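Local coordinates for VgrG protein (Vibrio cholerae, PDB 4DTH), which binds ATP and magnesium through its actin cross-linking domain, a toxin domain that probably joins actin monomers covalently into oligomers, at residues P14-H19 with L57-K62; M111-T116 with F140-T145. All coordinates share one frame; numbering follows the deposited sequence.

Interaction 1 (P14-H19 with L57-K62); sequences PDFPTH and LFMLTK. With ATP (adenosine-5'-triphosphate), chain B.
Met59 runs fully extended beyond CG, with chi2 and chi3 both close to 180°, and this carries its terminal methyl from the strand out to the ring of Phe16; Phe16 sets CG beside the backbone N and anti to the carbonyl carbon (chi1 -69°), which turns the ring to meet it. The methyl does the touching. CE lies over one face of the ring, 4.1 Å from the Phe16 centroid and 27° off the ring normal, a CH-pi contact whose closest approach is 3.7 Å between Met59 CE and Phe16 CE1. The sulfur lies further out, beyond the rim, and meets the ring obliquely, with Met59 SD 4.8 Å from the Phe16 centroid, and this completes a Met-aromatic contact. The same methyl also reaches the backbone of the loop, where Met59 CE lies 3.3 Å from Pro14 O, a carbonyl that also accepts a hydrogen bond from Tyr94 OH.

This is one wall of the ATP pocket in the actin cross-linking domain: the irregular segment 14-19 passes beside strand 56-68, and Phe16 is held between protein and nucleotide. On the face opposite the methionine, ATP C8 stands 3.8 Å above the plane, offset toward the rim, so the adenine touches the ring through its imidazole carbon. An alpha-phosphate oxygen approaches the ring edge in plane, with ATP O2A 3.4 Å from Phe16 CE2. Val92 and Pro95 of strand 85-97 also pack against Phe16, while the backbone of Met59 is hydrogen-bonded to that of Val92 in the same strand.

Interaction 2 (M111-T116 with F140-T145); sequences MLWLAT and FVIEIT. With SO4 (sulfate ion), chain H.
Trp113 lies between helix and strand like a broad plate, and Phe140 and Ile142, two residues apart on the same side of strand 140-144, supply the bumps that press on it. The first is the CB of Phe140, which stands over one face of the indole, 4.2 Å from the centroid of the Trp113 six-membered ring. From there the phenyl group runs back past the five-membered ring toward the helix, obliquely to it, the two side chains sliding past each other in opposite directions. Their planes are inclined at 35°, and Phe140 CD2 comes within 3.8 Å of Trp113 CG.

The second bump is the extended arm of Ile142. CD1 and CG1 of Ile142 both come to 3.6 Å from Trp113 CH2, at the far end of the indole, the two side chains crossing at a slant. The CD1 methyl enters a notch between Trp113 and its neighbour Leu114, whose branch comes in at about a right angle, with Leu114 CD1 3.7 Å from Ile142 CD1. Both helix residues place CG anti to the backbone N, which makes the two sides of the notch. Helix 101-124 thus packs across the strand, the local axes 10.0 Å apart and inclined at 64°.

At the indole edge, Trp113 NE1 gives a nearly straight hydrogen bond of 2.9 Å to O4 of a sulfate, probably from the crystallisation liquor, which is also hydrogen-bonded to His117 ND1 and the backbone N of Glu136. No hydrogen bond joins helix to strand here, so this contact depends on apolar fit, while the one polar atom of the indole is satisfied by an anion at its edge.

How the interactions relate
The two interactions meet at strand 56-68. Its Met59 serves interaction 1, while neighbouring Phe58 packs against Met111 and Leu114 of the helix in interaction 2, with Phe58 CE1 3.5 Å from Leu114 CD2; Leu57 likewise touches Phe140. Their centres are about 13 Å apart. Interaction 2 is the more buried, joining helix 101-124 to strand 140-144 through aromatic and aliphatic side chains, although it lies further from the chain centre. Interaction 1 is smaller and partly buried, setting an irregular loop against a strand, and its single aromatic ring is shared with ATP. Each involves a bound anion: the nucleotide in its pocket, and a probably adventitious sulfate.

Interaction 1 (P14-H19 with L57-K62)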
ATOM      1  N   PRO A  14       8.786  13.053   8.230  1.00 49.64           N
ATOM      2  CA  PRO A  14       9.585  12.903   7.006  1.00 48.69           C
ATOM      3  C   PRO A  14       8.875  12.045   5.970  1.00 50.85           C
ATOM      4  O   PRO A  14       8.086  11.158   6.320  1.00 49.99           O
ATOM      5  CB  PRO A  14      10.869  12.222   7.492  1.00 50.34           C
ATOM      6  CG  PRO A  14      10.912  12.459   8.958  1.00 54.92           C
ATOM      7  CD  PRO A  14       9.487  12.476   9.394  1.00 50.74           C
ATOM      8  N   ASP A  15       9.118  12.351   4.694  1.00 45.73           N
ATOM      9  CA  ASP A  15       8.554  11.581   3.603  1.00 44.51           C
ATOM     10  C   ASP A  15       9.330  10.297   3.498  1.00 43.54           C
ATOM     11  O   ASP A  15      10.494  10.229   3.915  1.00 41.81           O
ATOM     12  CB  ASP A  15       8.666  12.342   2.276  1.00 46.93           C
ATOM     13  CG  ASP A  15       7.683  13.481   2.164  1.00 62.59           C
ATOM     14  OD1 ASP A  15       6.454  13.200   2.138  1.00 64.00           O
ATOM     15  OD2 ASP A  15       8.130  14.650   2.066  1.00 70.42           O
ATOM     16  N   PHE A  16       8.696   9.293   2.898  1.00 37.95           N
ATOM     17  CA  PHE A  16       9.350   8.024   2.672  1.00 36.70           C
ATOM     18  C   PHE A  16      10.571   8.217   1.791  1.00 37.66           C
ATOM     19  O   PHE A  16      10.471   8.909   0.766  1.00 37.62           O
ATOM     20  CB  PHE A  16       8.418   7.064   1.915  1.00 38.37           C
ATOM     21  CG  PHE A  16       7.215   6.547   2.668  1.00 40.12           C
ATOM     22  CD1 PHE A  16       7.335   6.091   3.976  1.00 43.19           C
ATOM     23  CD2 PHE A  16       5.974   6.458   2.050  1.00 42.61           C
ATOM     24  CE1 PHE A  16       6.229   5.571   4.658  1.00 44.42           C
ATOM     25  CE2 PHE A  16       4.864   5.945   2.735  1.00 45.49           C
ATOM     26  CZ  PHE A  16       4.997   5.510   4.038  1.00 43.52           C
ATOM     27  N   PRO A  17      11.691   7.521   2.108  1.00 32.24           N
ATOM     28  CA  PRO A  17      12.795   7.481   1.136  1.00 31.30           C
ATOM     29  C   PRO A  17      12.209   6.842  -0.144  1.00 32.81           C
ATOM     30  O   PRO A  17      11.281   6.021  -0.063  1.00 31.39           O
ATOM     31  CB  PRO A  17      13.827   6.556   1.780  1.00 33.36           C
ATOM     32  CG  PRO A  17      13.098   5.813   2.838  1.00 38.40           C
ATOM     33  CD  PRO A  17      11.919   6.604   3.250  1.00 33.95           C
ATOM     34  N   THR A  18      12.694   7.259  -1.312  1.00 28.16           N
ATOM     35  CA  THR A  18      12.176   6.765  -2.594  1.00 26.94           C
ATOM     36  C   THR A  18      13.141   5.786  -3.255  1.00 29.54           C
ATOM     37  O   THR A  18      12.705   4.955  -4.056  1.00 29.19           O
ATOM     38  CB  THR A  18      11.895   7.945  -3.540  1.00 33.57           C
ATOM     39  OG1 THR A  18      13.083   8.734  -3.659  1.00 33.45           O
ATOM     40  CG2 THR A  18      10.729   8.808  -3.082  1.00 31.89           C
ATOM     41  N   HIS A  19      14.449   5.893  -2.948  1.00 24.45           N
ATOM     42  CA  HIS A  19      15.467   5.047  -3.574  1.00 24.20           C
ATOM     43  C   HIS A  19      16.050   3.948  -2.695  1.00 27.80           C
ATOM     44  O   HIS A  19      16.451   4.201  -1.560  1.00 28.11           O
ATOM     45  CB  HIS A  19      16.604   5.896  -4.172  1.00 24.80           C
ATOM     46  CG  HIS A  19      17.539   5.090  -5.022  1.00 27.83           C
ATOM     47  ND1 HIS A  19      17.274   4.852  -6.358  1.00 29.08           N
ATOM     48  CD2 HIS A  19      18.651   4.399  -4.670  1.00 29.16           C
ATOM     49  CE1 HIS A  19      18.255   4.076  -6.786  1.00 28.45           C
ATOM     50  NE2 HIS A  19      19.108   3.778  -5.802  1.00 29.01           N
ATOM     51  N   LEU A  57      11.635   5.093  11.613  1.00 20.81           N
ATOM     52  CA  LEU A  57      11.222   3.683  11.564  1.00 19.51           C
ATOM     53  C   LEU A  57       9.792   3.478  11.089  1.00 21.54           C
ATOM     54  O   LEU A  57       9.549   2.626  10.229  1.00 21.06           O
ATOM     55  CB  LEU A  57      11.466   3.003  12.921  1.00 19.51           C
ATOM     56  CG  LEU A  57      12.916   3.072  13.451  1.00 23.87           C
ATOM     57  CD1 LEU A  57      12.985   2.610  14.889  1.00 23.60           C
ATOM     58  CD2 LEU A  57      13.897   2.268  12.559  1.00 25.38           C
ATOM     59  N   PHE A  58       8.847   4.245  11.638  1.00 18.74           N
ATOM     60  CA  PHE A  58       7.448   4.154  11.226  1.00 17.85           C
ATOM     61  C   PHE A  58       6.649   5.393  11.556  1.00 22.40           C
ATOM     62  O   PHE A  58       7.009   6.157  12.457  1.00 22.68           O
ATOM     63  CB  PHE A  58       6.760   2.883  11.764  1.00 18.83           C
ATOM     64  CG  PHE A  58       6.614   2.820  13.265  1.00 19.27           C
ATOM     65  CD1 PHE A  58       5.509   3.380  13.896  1.00 20.42           C
ATOM     66  CD2 PHE A  58       7.554   2.150  14.041  1.00 20.44           C
ATOM     67  CE1 PHE A  58       5.373   3.320  15.286  1.00 20.40           C
ATOM     68  CE2 PHE A  58       7.410   2.074  15.427  1.00 21.68           C
ATOM     69  CZ  PHE A  58       6.311   2.645  16.042  1.00 19.48           C
ATOM     70  N   MET A  59       5.540   5.570  10.849  1.00 19.14           N
ATOM     71  CA  MET A  59       4.645   6.695  11.068  1.00 19.84           C
ATOM     72  C   MET A  59       3.459   6.267  11.919  1.00 21.29           C
ATOM     73  O   MET A  59       3.008   5.126  11.837  1.00 19.62           O
ATOM     74  CB  MET A  59       4.106   7.211   9.718  1.00 22.97           C
ATOM     75  CG  MET A  59       5.158   7.789   8.805  1.00 28.48           C
ATOM     76  SD  MET A  59       4.374   8.172   7.235  1.00 34.82           S
ATOM     77  CE  MET A  59       5.723   8.820   6.325  1.00 33.05           C
ATOM     78  N   LEU A  60       2.915   7.210  12.684  1.00 19.11           N
ATOM     79  CA  LEU A  60       1.685   7.007  13.449  1.00 19.71           C
ATOM     80  C   LEU A  60       0.596   7.665  12.622  1.00 22.66           C
ATOM     81  O   LEU A  60       0.679   8.866  12.329  1.00 22.10           O
ATOM     82  CB  LEU A  60       1.785   7.668  14.833  1.00 20.13           C
ATOM     83  CG  LEU A  60       2.450   6.821  15.922  1.00 26.15           C
ATOM     84  CD1 LEU A  60       3.954   6.860  15.816  1.00 27.21           C
ATOM     85  CD2 LEU A  60       2.038   7.309  17.277  1.00 30.24           C
ATOM     86  N   THR A  61      -0.386   6.876  12.178  1.00 19.66           N
ATOM     87  CA  THR A  61      -1.441   7.402  11.319  1.00 19.60           C
ATOM     88  C   THR A  61      -2.834   7.038  11.803  1.00 22.58           C
ATOM     89  O   THR A  61      -3.017   6.024  12.489  1.00 21.38           O
ATOM     90  CB  THR A  61      -1.280   6.896   9.844  1.00 24.35           C
ATOM     91  OG1 THR A  61      -1.634   5.512   9.758  1.00 22.44           O
ATOM     92  CG2 THR A  61       0.126   7.108   9.263  1.00 25.19           C
ATOM     93  N   LYS A  62      -3.828   7.827  11.371  1.00 19.55           N
ATOM     94  CA  LYS A  62      -5.229   7.480  11.557  1.00 19.75           C
ATOM     95  C   LYS A  62      -5.564   6.566  10.369  1.00 24.73           C
ATOM     96  O   LYS A  62      -4.971   6.701   9.292  1.00 23.98           O
ATOM     97  CB  LYS A  62      -6.149   8.718  11.611  1.00 22.40           C
ATOM     98  CG  LYS A  62      -6.080   9.669  10.413  1.00 26.23           C
ATOM     99  CD  LYS A  62      -7.246  10.659  10.438  1.00 27.21           C
ATOM    100  CE  LYS A  62      -7.067  11.739   9.404  1.00 28.05           C
ATOM    101  NZ  LYS A  62      -8.280  12.593   9.264  1.00 28.83           N
TER
HETATM  102  PG  ATP B 401      -3.699   3.054  -0.282  0.50 92.25           P
HETATM  103  O1G ATP B 401      -3.597   1.573  -0.466  0.50 93.34           O
HETATM  104  O2G ATP B 401      -3.664   3.766  -1.605  0.50 92.91           O
HETATM  105  O3G ATP B 401      -4.956   3.452   0.438  0.50 92.76           O
HETATM  106  PB  ATP B 401      -1.848   4.764   1.113  0.50 85.57           P
HETATM  107  O1B ATP B 401      -1.923   5.822   0.084  0.50 86.37           O
HETATM  108  O2B ATP B 401      -2.633   5.214   2.322  0.50 86.26           O
HETATM  109  O3B ATP B 401      -2.427   3.497   0.584  0.50 89.32           O
HETATM  110  PA  ATP B 401       0.936   4.424   0.733  0.60 72.32           P
HETATM  111  O1A ATP B 401       0.623   4.626  -0.698  0.60 72.73           O
HETATM  112  O2A ATP B 401       1.873   5.554   1.166  0.60 73.13           O
HETATM  113  O3A ATP B 401      -0.322   4.501   1.527  0.60 79.31           O
HETATM  114  O5' ATP B 401       1.628   2.987   0.909  1.00 62.23           O
HETATM  115  C5' ATP B 401       2.237   2.733   2.186  1.00 49.47           C
HETATM  116  C4' ATP B 401       2.986   1.428   2.214  1.00 37.98           C
HETATM  117  O4' ATP B 401       3.977   1.397   1.146  1.00 33.12           O
HETATM  118  C3' ATP B 401       3.777   1.204   3.504  1.00 31.22           C
HETATM  119  O3' ATP B 401       3.822  -0.169   3.885  1.00 26.13           O
HETATM  120  C2' ATP B 401       5.153   1.731   3.123  1.00 30.31           C
HETATM  121  O2' ATP B 401       6.195   1.310   3.988  1.00 30.31           O
HETATM  122  C1' ATP B 401       5.254   1.161   1.722  1.00 30.37           C
HETATM  123  N9  ATP B 401       6.294   1.728   0.859  1.00 27.29           N
HETATM  124  C8  ATP B 401       6.441   3.038   0.490  1.00 27.41           C
HETATM  125  N7  ATP B 401       7.463   3.247  -0.304  1.00 26.83           N
HETATM  126  C5  ATP B 401       8.029   1.990  -0.465  1.00 24.86           C
HETATM  127  C6  ATP B 401       9.136   1.523  -1.202  1.00 25.60           C
HETATM  128  N6  ATP B 401       9.917   2.307  -1.956  1.00 25.24           N
HETATM  129  N1  ATP B 401       9.408   0.199  -1.154  1.00 25.54           N
HETATM  130  C2  ATP B 401       8.626  -0.598  -0.420  1.00 23.81           C
HETATM  131  N3  ATP B 401       7.561  -0.278   0.310  1.00 23.91           N
HETATM  132  C4  ATP B 401       7.310   1.043   0.253  1.00 25.76           C

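Interaction 2 (M111-T116 with F140-T145)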
ATOM      1  N   MET A 111       7.741  -1.096  16.963  1.00 17.87           N
ATOM      2  CA  MET A 111       6.276  -1.188  16.955  1.00 16.50           C
ATOM      3  C   MET A 111       5.765  -1.886  18.203  1.00 20.72           C
ATOM      4  O   MET A 111       4.792  -1.416  18.801  1.00 20.14           O
ATOM      5  CB  MET A 111       5.788  -1.901  15.699  1.00 17.86           C
ATOM      6  CG  MET A 111       5.877  -1.025  14.472  1.00 19.81           C
ATOM      7  SD  MET A 111       5.067  -1.790  13.067  1.00 22.38           S
ATOM      8  CE  MET A 111       5.371  -0.529  11.808  1.00 19.01           C
ATOM      9  N   LEU A 112       6.434  -2.977  18.619  1.00 19.00           N
ATOM     10  CA  LEU A 112       6.050  -3.706  19.834  1.00 19.34           C
ATOM     11  C   LEU A 112       6.261  -2.838  21.065  1.00 21.69           C
ATOM     12  O   LEU A 112       5.399  -2.827  21.947  1.00 20.27           O
ATOM     13  CB  LEU A 112       6.782  -5.045  19.968  1.00 19.80           C
ATOM     14  CG  LEU A 112       6.374  -6.120  18.955  1.00 24.58           C
ATOM     15  CD1 LEU A 112       7.429  -7.207  18.879  1.00 25.52           C
ATOM     16  CD2 LEU A 112       4.985  -6.700  19.270  1.00 26.57           C
ATOM     17  N   TRP A 113       7.353  -2.052  21.087  1.00 19.27           N
ATOM     18  CA  TRP A 113       7.620  -1.123  22.189  1.00 20.03           C
ATOM     19  C   TRP A 113       6.489  -0.086  22.251  1.00 20.93           C
ATOM     20  O   TRP A 113       5.979   0.195  23.338  1.00 19.79           O
ATOM     21  CB  TRP A 113       8.984  -0.403  22.044  1.00 19.41           C
ATOM     22  CG  TRP A 113       9.063   0.804  22.947  1.00 20.76           C
ATOM     23  CD1 TRP A 113       9.194   0.793  24.305  1.00 23.43           C
ATOM     24  CD2 TRP A 113       8.790   2.166  22.582  1.00 20.08           C
ATOM     25  NE1 TRP A 113       9.058   2.069  24.805  1.00 23.05           N
ATOM     26  CE2 TRP A 113       8.800   2.929  23.772  1.00 23.94           C
ATOM     27  CE3 TRP A 113       8.538   2.817  21.362  1.00 20.98           C
ATOM     28  CZ2 TRP A 113       8.590   4.310  23.775  1.00 23.26           C
ATOM     29  CZ3 TRP A 113       8.334   4.188  21.367  1.00 22.14           C
ATOM     30  CH2 TRP A 113       8.387   4.922  22.561  1.00 22.65           C
ATOM     31  N   LEU A 114       6.137   0.518  21.097  1.00 17.63           N
ATOM     32  CA  LEU A 114       5.083   1.537  21.077  1.00 17.27           C
ATOM     33  C   LEU A 114       3.742   0.992  21.566  1.00 20.71           C
ATOM     34  O   LEU A 114       3.050   1.686  22.312  1.00 18.67           O
ATOM     35  CB  LEU A 114       4.955   2.240  19.711  1.00 17.31           C
ATOM     36  CG  LEU A 114       3.937   3.395  19.685  1.00 20.77           C
ATOM     37  CD1 LEU A 114       4.359   4.541  20.596  1.00 20.50           C
ATOM     38  CD2 LEU A 114       3.709   3.892  18.278  1.00 22.60           C
ATOM     39  N   ALA A 115       3.412  -0.269  21.215  1.00 18.64           N
ATOM     40  CA  ALA A 115       2.178  -0.903  21.694  1.00 18.72           C
ATOM     41  C   ALA A 115       2.187  -0.991  23.227  1.00 21.15           C
ATOM     42  O   ALA A 115       1.172  -0.689  23.851  1.00 19.99           O
ATOM     43  CB  ALA A 115       2.020  -2.283  21.081  1.00 19.35           C
ATOM     44  N   THR A 116       3.338  -1.344  23.837  1.00 18.47           N
ATOM     45  CA  THR A 116       3.419  -1.378  25.303  1.00 18.59           C
ATOM     46  C   THR A 116       3.298   0.030  25.890  1.00 22.19           C
ATOM     47  O   THR A 116       2.655   0.204  26.923  1.00 20.90           O
ATOM     48  CB  THR A 116       4.665  -2.123  25.812  1.00 27.02           C
ATOM     49  OG1 THR A 116       5.836  -1.311  25.651  1.00 35.88           O
ATOM     50  CG2 THR A 116       4.834  -3.482  25.168  1.00 18.06           C
ATOM     51  N   PHE A 140      14.317   4.069  21.210  1.00 24.25           N
ATOM     52  CA  PHE A 140      13.294   4.702  20.382  1.00 22.57           C
ATOM     53  C   PHE A 140      12.816   6.053  20.859  1.00 26.16           C
ATOM     54  O   PHE A 140      12.767   6.318  22.062  1.00 25.71           O
ATOM     55  CB  PHE A 140      12.095   3.743  20.210  1.00 23.39           C
ATOM     56  CG  PHE A 140      12.494   2.316  19.911  1.00 23.57           C
ATOM     57  CD1 PHE A 140      13.194   2.001  18.748  1.00 24.96           C
ATOM     58  CD2 PHE A 140      12.183   1.291  20.795  1.00 24.31           C
ATOM     59  CE1 PHE A 140      13.594   0.688  18.487  1.00 25.27           C
ATOM     60  CE2 PHE A 140      12.561  -0.029  20.520  1.00 26.66           C
ATOM     61  CZ  PHE A 140      13.252  -0.323  19.360  1.00 24.60           C
ATOM     62  N   VAL A 141      12.461   6.910  19.899  1.00 22.06           N
ATOM     63  CA  VAL A 141      12.008   8.278  20.145  1.00 21.98           C
ATOM     64  C   VAL A 141      10.703   8.533  19.397  1.00 24.71           C
ATOM     65  O   VAL A 141      10.622   8.271  18.195  1.00 23.54           O
ATOM     66  CB  VAL A 141      13.096   9.322  19.734  1.00 26.25           C
ATOM     67  CG1 VAL A 141      12.578  10.754  19.863  1.00 26.23           C
ATOM     68  CG2 VAL A 141      14.389   9.145  20.525  1.00 26.20           C
ATOM     69  N   ILE A 142       9.693   9.059  20.108  1.00 21.26           N
ATOM     70  CA  ILE A 142       8.426   9.461  19.507  1.00 20.74           C
ATOM     71  C   ILE A 142       8.539  10.938  19.181  1.00 25.31           C
ATOM     72  O   ILE A 142       8.932  11.730  20.039  1.00 25.96           O
ATOM     73  CB  ILE A 142       7.194   9.236  20.448  1.00 22.80           C
ATOM     74  CG1 ILE A 142       6.998   7.757  20.814  1.00 22.23           C
ATOM     75  CG2 ILE A 142       5.915   9.816  19.825  1.00 23.77           C
ATOM     76  CD1 ILE A 142       5.974   7.522  22.021  1.00 23.38           C
ATOM     77  N   GLU A 143       8.155  11.306  17.966  1.00 22.46           N
ATOM     78  CA  GLU A 143       8.061  12.690  17.528  1.00 22.88           C
ATOM     79  C   GLU A 143       6.584  12.901  17.199  1.00 25.88           C
ATOM     80  O   GLU A 143       5.982  12.043  16.547  1.00 24.50           O
ATOM     81  CB  GLU A 143       8.917  12.944  16.278  1.00 24.57           C
ATOM     82  CG  GLU A 143      10.415  12.900  16.530  1.00 33.09           C
ATOM     83  CD  GLU A 143      11.035  14.131  17.166  1.00 53.13           C
ATOM     84  OE1 GLU A 143      12.234  14.061  17.515  1.00 49.26           O
ATOM     85  OE2 GLU A 143      10.335  15.161  17.320  1.00 42.05           O
ATOM     86  N   ILE A 144       5.987  13.997  17.688  1.00 22.90           N
ATOM     87  CA  ILE A 144       4.578  14.322  17.435  1.00 22.46           C
ATOM     88  C   ILE A 144       4.512  15.458  16.422  1.00 27.96           C
ATOM     89  O   ILE A 144       5.016  16.549  16.690  1.00 28.48           O
ATOM     90  CB  ILE A 144       3.798  14.644  18.755  1.00 25.38           C
ATOM     91  CG1 ILE A 144       3.769  13.430  19.725  1.00 25.44           C
ATOM     92  CG2 ILE A 144       2.380  15.198  18.472  1.00 26.00           C
ATOM     93  CD1 ILE A 144       3.120  12.128  19.161  1.00 25.55           C
ATOM     94  N   THR A 145       3.888  15.205  15.272  1.00 25.07           N
ATOM     95  CA  THR A 145       3.776  16.204  14.200  1.00 25.53           C
ATOM     96  C   THR A 145       2.435  16.914  14.196  1.00 31.19           C
ATOM     97  O   THR A 145       2.334  18.025  13.672  1.00 31.62           O
ATOM     98  CB  THR A 145       4.190  15.619  12.865  1.00 33.23           C
ATOM     99  OG1 THR A 145       3.317  14.537  12.569  1.00 30.67           O
ATOM    100  CG2 THR A 145       5.648  15.159  12.873  1.00 33.06           C
TER
HETATM  101  S   SO4 H 407       8.500   3.839  28.004  1.00 43.38           S
HETATM  102  O1  SO4 H 407       8.418   3.764  29.460  1.00 43.81           O
HETATM  103  O2  SO4 H 407       7.221   3.401  27.403  1.00 43.92           O
HETATM  104  O3  SO4 H 407       8.752   5.224  27.615  1.00 43.88           O
HETATM  105  O4  SO4 H 407       9.590   2.958  27.531  1.00 40.18           O